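PDB 3U52: phenol hydroxylase component phL from Pseudomonas stutzeri, which forms a helical subunit of a bacterial multicomponent phenol hydroxylase, an enzyme that probably converts phenol to catechol at a diiron centre housed in a partner subunit. Local coordinates for residues Gly82-Asn87 and Gly157-Gly162; Gly86-Met91 and Tyr257-Arg262; Gly100-Arg105 and Ser247-Phe252. All blocks are in the same frame, centred on the assembly; numbering follows the deposited sequence.

In the fold
All three interactions use helix 81-105, which supplies one segment to each: to interactions 1 and 2 near its N-terminal end and to interaction 3 at its C-terminal end. Along the chain interaction 3 is nested inside the span closed by interaction 2, whereas interactions 1 and 3 cross. The centres of interactions 1 and 2 lie about 8 Å apart, and the two are joined directly by a salt bridge from Arg88 to Asp159. Interaction 3 is about 18 Å from interaction 2 between centres, yet the two sites touch where Met91 packs on Phe252. Helix 81-105 is thus held by charge and hydrogen bonds near one end and by sulfur and hydrocarbon near the other, across helix 147-175, the short helix 246-249 and helix 251-274.

Interaction 1 (Gly82-Asn87 and Gly157-Gly162); sequences GAYVGN and GMDRLG
A side-chain hydrogen bond between neighbouring long helices of this all-helical hydroxylase subunit joins Tyr84 of helix 81-105 to Asp159 of helix 147-175. The helices are well separated here, the CA atoms of Tyr84 and Asp159 lying 10.3 Å apart, and the tyrosine side chain spans the distance. Its CG stands anti to the backbone N (chi1 163°), which points the ring toward helix 147-175. Tyr84 OH donates to Asp159 OD1 at 2.8 Å. Asp159 OD1 lies at the ring edge, near its plane and 3.3 Å from Tyr84 CE1, while the hydroxyl meets the carboxylate from above its plane, 43° out of it. Beside the bond, Tyr84 OH rests 3.8 Å from Met158 CB. Asp159 OD1 also receives Arg88 NE, and OD2 takes Trp256 NE1, so that both carboxylate oxygens have partners. The Tyr84 hydroxyl is also hydrogen-bonded to an aromatic side chain of another protein chain. A phenylalanine in place of Tyr84 would probably leave OD1 with one donor fewer and the neighbouring chain without its hydroxyl partner. Gathered around a buried carboxylate, these donors probably stabilise its negative charge and couple the helix pair to the subunit interface.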
loop_
_atom_site.group_PDB
_atom_site.type_symbol
_atom_site.label_atom_id
_atom_site.label_comp_id
_atom_site.label_asym_id
_atom_site.label_seq_id
_atom_site.Cartn_x
_atom_site.Cartn_y
_atom_site.Cartn_z
ATOM N N GLY D 82 8.767 0.098 11.426
ATOM C CA GLY D 82 7.513 0.609 10.881
ATOM C C GLY D 82 6.454 0.838 11.955
ATOM O O GLY D 82 5.680 1.780 11.829
ATOM N N ALA D 83 6.424 0.032 13.014
ATOM C CA ALA D 83 5.417 0.214 14.106
ATOM C C ALA D 83 5.760 1.452 14.925
ATOM O O ALA D 83 4.900 2.254 15.330
ATOM C CB ALA D 83 5.356 -0.986 14.977
ATOM N N TYR D 84 7.051 1.651 15.096
ATOM C CA TYR D 84 7.535 2.839 15.785
ATOM C C TYR D 84 7.182 4.123 15.042
ATOM O O TYR D 84 6.594 5.051 15.640
ATOM C CB TYR D 84 9.058 2.688 16.130
ATOM C CG TYR D 84 9.722 4.018 16.467
ATOM C CD1 TYR D 84 9.543 4.596 17.703
ATOM C CD2 TYR D 84 10.493 4.689 15.524
ATOM C CE1 TYR D 84 10.146 5.832 18.028
ATOM C CE2 TYR D 84 11.093 5.942 15.825
ATOM C CZ TYR D 84 10.911 6.484 17.093
ATOM O OH TYR D 84 11.476 7.719 17.435
ATOM N N VAL D 85 7.533 4.232 13.766
ATOM C CA VAL D 85 7.284 5.507 13.089
ATOM C C VAL D 85 5.760 5.710 12.896
ATOM O O VAL D 85 5.288 6.842 12.914
ATOM C CB VAL D 85 8.033 5.707 11.723
ATOM C CG1 VAL D 85 9.553 5.934 11.891
ATOM C CG2 VAL D 85 7.711 4.573 10.694
ATOM N N GLY D 86 5.019 4.622 12.706
ATOM C CA GLY D 86 3.568 4.705 12.542
ATOM C C GLY D 86 2.958 5.291 13.799
ATOM O O GLY D 86 2.133 6.199 13.732
ATOM N N ASN D 87 3.375 4.791 14.957
ATOM C CA ASN D 87 2.873 5.320 16.226
ATOM C C ASN D 87 3.295 6.773 16.421
ATOM O O ASN D 87 2.461 7.636 16.737
ATOM C CB ASN D 87 3.364 4.437 17.363
ATOM C CG ASN D 87 2.744 4.792 18.657
ATOM O OD1 ASN D 87 3.146 5.776 19.323
ATOM N ND2 ASN D 87 1.720 4.015 19.040
ATOM N N GLY D 157 16.142 7.428 22.087
ATOM C CA GLY D 157 17.056 8.568 21.854
ATOM C C GLY D 157 16.524 9.530 20.802
ATOM O O GLY D 157 16.663 10.753 20.931
ATOM N N MET D 158 15.914 8.991 19.751
ATOM C CA MET D 158 15.277 9.838 18.754
ATOM C C MET D 158 14.032 10.565 19.314
ATOM O O MET D 158 13.842 11.735 19.029
ATOM C CB MET D 158 14.991 9.053 17.455
ATOM C CG MET D 158 16.285 8.564 16.697
ATOM S SD MET D 158 17.730 9.704 16.794
ATOM C CE MET D 158 18.824 8.892 18.036
ATOM N N ASP D 159 13.248 9.900 20.153
ATOM C CA ASP D 159 12.133 10.544 20.887
ATOM C C ASP D 159 12.648 11.711 21.741
ATOM O O ASP D 159 12.021 12.746 21.798
ATOM C CB ASP D 159 11.514 9.545 21.846
ATOM C CG ASP D 159 10.780 8.402 21.138
ATOM O OD1 ASP D 159 10.444 8.548 19.946
ATOM O OD2 ASP D 159 10.555 7.348 21.785
ATOM N N ARG D 160 13.801 11.531 22.401
ATOM C CA ARG D 160 14.354 12.594 23.284
ATOM C C ARG D 160 14.730 13.817 22.478
ATOM O O ARG D 160 14.508 14.933 22.935
ATOM C CB ARG D 160 15.570 12.127 24.144
ATOM C CG ARG D 160 15.420 10.829 24.884
ATOM C CD ARG D 160 14.118 10.747 25.717
ATOM N NE ARG D 160 14.142 11.584 26.913
ATOM C CZ ARG D 160 14.534 11.183 28.123
ATOM N NH1 ARG D 160 14.916 9.920 28.338
ATOM N NH2 ARG D 160 14.530 12.056 29.124
ATOM N N LEU D 161 15.297 13.620 21.299
ATOM C CA LEU D 161 15.592 14.722 20.398
ATOM C C LEU D 161 14.297 15.426 19.945
ATOM O O LEU D 161 14.247 16.637 19.958
ATOM C CB LEU D 161 16.330 14.215 19.177
ATOM C CG LEU D 161 16.564 15.257 18.099
ATOM C CD1 LEU D 161 17.526 16.352 18.679
ATOM C CD2 LEU D 161 17.085 14.622 16.787
ATOM N N GLY D 162 13.282 14.655 19.550
ATOM C CA GLY D 162 11.928 15.183 19.261
ATOM C C GLY D 162 11.345 15.975 20.423
ATOM O O GLY D 162 10.858 17.068 20.232
#

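Interaction 2 (Gly86-Met91 and Tyr257-Arg262); sequences GNRAKM and YKESLR
Arg88 and Glu259 form a bidentate salt bridge between helix 81-105 and helix 251-274. The guanidinium meets the carboxylate end-on, with one nitrogen for each oxygen: Arg88 NH2 lies 2.7 Å from Glu259 OE2, and Arg88 NH1 lies 2.9 Å from Glu259 OE1. Both bonds are nearly straight, the N-H to OE2 angle being 173°, and both nitrogens approach from the syn side of the oxygen they meet. The two flat groups are nearly coplanar, 21° apart, so the carboxylate lies at the guanidinium edge, nearly in its plane. Glu259 leaves its helix with CG opposite the backbone N (chi1 175°) and bends at chi2 to bring the carboxylate to the arginine, whose own chain is bent at chi2. Each charge has a second partner, Arg88 NE pairing with Asp159 and Glu259 OE2 with Arg77.

Next to the bridge, Asn87 OD1 is 3.4 Å from Glu259 OE1, an approach of two acceptors with no bond between them. Phe79 from a preceding loop packs on both of these side chains. Further out, Arg88 lies on Trp256 and Met91 points toward helix 251-274, where it meets Phe252. Tyr257, on the same segment as Glu259, lines the pocket that binds xenon. Two straight bonds leave the guanidinium little freedom to rotate, and the chain Asp159, Arg88, Glu259, Arg77 alternates in charge, so that opposite charges probably offset one another in a partly buried setting.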
loop_
_atom_site.group_PDB
_atom_site.type_symbol
_atom_site.label_atom_id
_atom_site.label_comp_id
_atom_site.label_asym_id
_atom_site.label_seq_id
_atom_site.Cartn_x
_atom_site.Cartn_y
_atom_site.Cartn_z
ATOM N N GLY D 86 5.019 4.622 12.706
ATOM C CA GLY D 86 3.568 4.705 12.542
ATOM C C GLY D 86 2.958 5.291 13.799
ATOM O O GLY D 86 2.133 6.199 13.732
ATOM N N ASN D 87 3.375 4.791 14.957
ATOM C CA ASN D 87 2.873 5.320 16.226
ATOM C C ASN D 87 3.295 6.773 16.421
ATOM O O ASN D 87 2.461 7.636 16.737
ATOM C CB ASN D 87 3.364 4.437 17.363
ATOM C CG ASN D 87 2.744 4.792 18.657
ATOM O OD1 ASN D 87 3.146 5.776 19.323
ATOM N ND2 ASN D 87 1.720 4.015 19.040
ATOM N N ARG D 88 4.560 7.092 16.185
ATOM C CA ARG D 88 4.986 8.473 16.335
ATOM C C ARG D 88 4.297 9.484 15.386
ATOM O O ARG D 88 4.073 10.645 15.752
ATOM C CB ARG D 88 6.503 8.562 16.177
ATOM C CG ARG D 88 7.228 7.793 17.328
ATOM C CD ARG D 88 7.097 8.572 18.644
ATOM N NE ARG D 88 7.719 7.810 19.759
ATOM C CZ ARG D 88 7.127 6.888 20.503
ATOM N NH1 ARG D 88 5.860 6.569 20.304
ATOM N NH2 ARG D 88 7.827 6.260 21.457
ATOM N N ALA D 89 4.067 9.074 14.141
ATOM C CA ALA D 89 3.392 9.934 13.154
ATOM C C ALA D 89 2.026 10.348 13.643
ATOM O O ALA D 89 1.638 11.486 13.427
ATOM C CB ALA D 89 3.255 9.215 11.813
ATOM N N LYS D 90 1.283 9.414 14.209
ATOM C CA LYS D 90 -0.034 9.680 14.819
ATOM C C LYS D 90 0.078 10.692 15.961
ATOM O O LYS D 90 -0.713 11.647 16.040
ATOM C CB LYS D 90 -0.584 8.375 15.364
ATOM C CG LYS D 90 -1.999 8.429 15.943
ATOM C CD LYS D 90 -2.376 7.045 16.527
ATOM C CE LYS D 90 -3.859 6.970 16.983
ATOM N NZ LYS D 90 -4.459 5.578 16.831
ATOM N N MET D 91 1.051 10.482 16.857
ATOM C CA MET D 91 1.307 11.407 17.959
ATOM C C MET D 91 1.670 12.798 17.514
ATOM O O MET D 91 1.163 13.772 18.092
ATOM C CB MET D 91 2.426 10.890 18.857
ATOM C CG MET D 91 2.039 9.728 19.709
ATOM S SD MET D 91 3.398 8.983 20.611
ATOM C CE MET D 91 3.797 10.288 21.761
ATOM N N TYR D 257 5.827 9.354 27.965
ATOM C CA TYR D 257 6.273 8.824 29.237
ATOM C C TYR D 257 5.506 7.611 29.644
ATOM O O TYR D 257 6.123 6.613 30.020
ATOM C CB TYR D 257 6.195 9.860 30.345
ATOM C CG TYR D 257 6.727 9.335 31.649
ATOM C CD1 TYR D 257 8.064 9.006 31.780
ATOM C CD2 TYR D 257 5.866 9.116 32.737
ATOM C CE1 TYR D 257 8.558 8.519 32.963
ATOM C CE2 TYR D 257 6.346 8.623 33.939
ATOM C CZ TYR D 257 7.709 8.332 34.035
ATOM O OH TYR D 257 8.245 7.836 35.170
ATOM N N LYS D 258 4.174 7.673 29.556
ATOM C CA LYS D 258 3.325 6.526 29.898
ATOM C C LYS D 258 3.689 5.280 29.086
ATOM O O LYS D 258 3.751 4.158 29.624
ATOM C CB LYS D 258 1.843 6.871 29.656
ATOM C CG LYS D 258 1.287 7.827 30.709
ATOM C CD LYS D 258 1.391 7.125 32.125
ATOM C CE LYS D 258 2.000 8.011 33.250
ATOM N NZ LYS D 258 0.979 8.615 34.172
ATOM N N GLU D 259 3.917 5.476 27.795
ATOM C CA GLU D 259 4.316 4.361 26.915
ATOM C C GLU D 259 5.712 3.822 27.277
ATOM O O GLU D 259 5.970 2.645 27.158
ATOM C CB GLU D 259 4.244 4.817 25.445
ATOM C CG GLU D 259 4.747 3.770 24.435
ATOM C CD GLU D 259 5.363 4.416 23.191
ATOM O OE1 GLU D 259 4.581 4.818 22.291
ATOM O OE2 GLU D 259 6.631 4.537 23.129
ATOM N N SER D 260 6.617 4.685 27.719
ATOM C CA SER D 260 8.002 4.286 27.920
ATOM C C SER D 260 8.168 3.413 29.158
ATOM O O SER D 260 9.055 2.585 29.243
ATOM C CB SER D 260 8.887 5.515 28.040
ATOM O OG SER D 260 8.734 6.077 29.332
ATOM N N LEU D 261 7.289 3.604 30.119
ATOM C CA LEU D 261 7.187 2.702 31.258
ATOM C C LEU D 261 6.989 1.245 30.840
ATOM O O LEU D 261 7.496 0.334 31.495
ATOM C CB LEU D 261 6.074 3.194 32.169
ATOM C CG LEU D 261 6.221 4.074 33.422
ATOM C CD1 LEU D 261 7.469 4.901 33.530
ATOM C CD2 LEU D 261 4.967 4.917 33.592
ATOM N N ARG D 262 6.306 0.988 29.725
ATOM C CA ARG D 262 6.127 -0.405 29.299
ATOM C C ARG D 262 7.454 -1.110 29.057
ATOM O O ARG D 262 7.700 -2.178 29.625
ATOM C CB ARG D 262 5.203 -0.503 28.071
ATOM C CG ARG D 262 3.770 -0.007 28.376
ATOM C CD ARG D 262 2.855 -0.314 27.224
ATOM N NE ARG D 262 2.623 -1.750 27.080
ATOM C CZ ARG D 262 2.115 -2.301 25.980
ATOM N NH1 ARG D 262 1.817 -1.529 24.938
ATOM N NH2 ARG D 262 1.927 -3.610 25.913
#

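Interaction 3 (Gly100-Arg105 and Ser247-Phe252); sequences GFCEKR and SMLTEF
A Met-aromatic contact between Phe101 and Met248 belongs to an apolar cluster with two sulfurs at its centre, where the last turns of helix 81-105 meet the short, weakly bonded helix 246-249, just before the chain turns into helix 251-274. Met248 SD lies 3.8 Å from Phe101 CD2 and 4.9 Å from the ring centroid. It approaches obliquely, 66° off the ring normal, and the two side chains cross at about a right angle. One face of the same ring is covered by the Arg105 chain, with Arg105 CD 3.6 Å above the plane and offset toward the rim. Cys102 stands beside Phe101 and its SG touches two residues of the other segment, Met248 SD at 3.4 Å and Leu249 CD2 at 3.6 Å. Met248 CG sits between backbone N and carbonyl carbon (chi1 66°); the chain runs straight at chi2, bringing SD to Phe101 and Cys102, and bends at chi3.

Met173 and Ile170 of helix 147-175 pack on Cys102 and Leu249 respectively, extending the cluster to that helix. At the dimer interface, Phe101 packs on Glu251 of the second subunit, and Arg105 makes a salt bridge to Asp235 of that subunit. The contact across the two segments is therefore built from polarisable sulfur, hydrocarbon and ring, held together by dispersion and close fit, while the salt bridge of Arg105 probably contributes to the association of the two subunits.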
loop_
_atom_site.group_PDB
_atom_site.type_symbol
_atom_site.label_atom_id
_atom_site.label_comp_id
_atom_site.label_asym_id
_atom_site.label_seq_id
_atom_site.Cartn_x
_atom_site.Cartn_y
_atom_site.Cartn_z
ATOM N N GLY D 100 0.262 24.861 16.276
ATOM C CA GLY D 100 -0.335 25.836 15.350
ATOM C C GLY D 100 -1.437 26.665 16.008
ATOM O O GLY D 100 -1.511 27.852 15.793
ATOM N N PHE D 101 -2.277 26.016 16.802
ATOM C CA PHE D 101 -3.356 26.644 17.576
ATOM C C PHE D 101 -2.822 27.676 18.599
ATOM O O PHE D 101 -3.350 28.760 18.707
ATOM C CB PHE D 101 -4.096 25.512 18.267
ATOM C CG PHE D 101 -5.296 25.917 19.052
ATOM C CD1 PHE D 101 -6.558 26.000 18.439
ATOM C CD2 PHE D 101 -5.203 26.119 20.421
ATOM C CE1 PHE D 101 -7.690 26.312 19.192
ATOM C CE2 PHE D 101 -6.323 26.446 21.174
ATOM C CZ PHE D 101 -7.564 26.527 20.569
ATOM N N CYS D 102 -1.765 27.339 19.344
ATOM C CA CYS D 102 -1.198 28.266 20.328
ATOM C C CYS D 102 -0.521 29.445 19.623
ATOM O O CYS D 102 -0.641 30.582 20.060
ATOM C CB CYS D 102 -0.231 27.548 21.268
ATOM S SG CYS D 102 -1.035 26.300 22.327
ATOM N N GLU D 103 0.159 29.156 18.516
ATOM C CA GLU D 103 0.820 30.150 17.708
ATOM C C GLU D 103 -0.203 31.109 17.058
ATOM O O GLU D 103 -0.054 32.317 17.197
ATOM C CB GLU D 103 1.748 29.476 16.674
ATOM C CG GLU D 103 2.235 30.335 15.500
ATOM C CD GLU D 103 3.340 31.303 15.874
ATOM O OE1 GLU D 103 4.459 31.195 15.313
ATOM O OE2 GLU D 103 3.091 32.182 16.732
ATOM N N LYS D 104 -1.238 30.571 16.400
ATOM C CA LYS D 104 -2.287 31.400 15.761
ATOM C C LYS D 104 -3.092 32.248 16.752
ATOM O O LYS D 104 -3.556 33.324 16.388
ATOM C CB LYS D 104 -3.266 30.556 14.906
ATOM C CG LYS D 104 -2.653 30.028 13.629
ATOM C CD LYS D 104 -3.623 29.171 12.777
ATOM C CE LYS D 104 -2.844 28.407 11.659
ATOM N NZ LYS D 104 -3.534 28.462 10.307
ATOM N N ARG D 105 -3.264 31.758 17.978
ATOM C CA ARG D 105 -4.054 32.435 18.995
ATOM C C ARG D 105 -3.238 33.243 20.020
ATOM O O ARG D 105 -3.806 33.829 20.955
ATOM C CB ARG D 105 -4.919 31.413 19.711
ATOM C CG ARG D 105 -6.024 30.955 18.824
ATOM C CD ARG D 105 -6.877 29.928 19.467
ATOM N NE ARG D 105 -8.047 29.812 18.628
ATOM C CZ ARG D 105 -9.275 30.180 18.972
ATOM N NH1 ARG D 105 -9.565 30.648 20.182
ATOM N NH2 ARG D 105 -10.217 30.033 18.084
ATOM N N SER D 247 0.106 23.314 28.871
ATOM C CA SER D 247 -0.300 21.908 29.017
ATOM C C SER D 247 -0.616 21.206 27.695
ATOM O O SER D 247 -0.418 20.012 27.556
ATOM C CB SER D 247 -1.553 21.787 29.868
ATOM O OG SER D 247 -1.277 21.902 31.234
ATOM N N MET D 248 -1.180 21.937 26.752
ATOM C CA MET D 248 -1.533 21.312 25.507
ATOM C C MET D 248 -0.273 21.084 24.699
ATOM O O MET D 248 -0.233 20.180 23.849
ATOM C CB MET D 248 -2.594 22.125 24.738
ATOM C CG MET D 248 -2.164 23.503 24.242
ATOM S SD MET D 248 -3.568 24.354 23.375
ATOM C CE MET D 248 -4.555 24.964 24.727
ATOM N N LEU D 249 0.769 21.865 24.981
ATOM C CA LEU D 249 2.068 21.674 24.300
ATOM C C LEU D 249 2.913 20.536 24.857
ATOM O O LEU D 249 3.801 20.039 24.194
ATOM C CB LEU D 249 2.843 22.990 24.248
ATOM C CG LEU D 249 2.039 24.168 23.677
ATOM C CD1 LEU D 249 2.892 25.437 23.700
ATOM C CD2 LEU D 249 1.582 23.855 22.226
ATOM N N THR D 250 2.616 20.084 26.063
ATOM C CA THR D 250 3.436 19.060 26.698
ATOM C C THR D 250 2.678 17.752 26.788
ATOM O O THR D 250 3.084 16.837 27.511
ATOM C CB THR D 250 3.867 19.528 28.111
ATOM O OG1 THR D 250 2.693 19.888 28.830
ATOM C CG2 THR D 250 4.790 20.792 28.016
ATOM N N GLU D 251 1.556 17.639 26.070
ATOM C CA GLU D 251 0.794 16.405 26.166
ATOM C C GLU D 251 1.589 15.293 25.464
ATOM O O GLU D 251 1.538 14.149 25.854
ATOM C CB GLU D 251 -0.634 16.568 25.572
ATOM C CG GLU D 251 -1.614 15.364 25.819
ATOM C CD GLU D 251 -2.055 15.119 27.288
ATOM O OE1 GLU D 251 -1.875 15.981 28.187
ATOM O OE2 GLU D 251 -2.620 14.038 27.541
ATOM N N PHE D 252 2.318 15.638 24.417
ATOM C CA PHE D 252 3.168 14.664 23.765
ATOM C C PHE D 252 4.055 13.945 24.828
ATOM O O PHE D 252 4.152 12.718 24.854
ATOM C CB PHE D 252 4.010 15.347 22.673
ATOM C CG PHE D 252 4.866 14.388 21.890
ATOM C CD1 PHE D 252 4.407 13.870 20.657
ATOM C CD2 PHE D 252 6.132 13.998 22.371
ATOM C CE1 PHE D 252 5.206 12.965 19.897
ATOM C CE2 PHE D 252 6.948 13.086 21.638
ATOM C CZ PHE D 252 6.472 12.550 20.405
#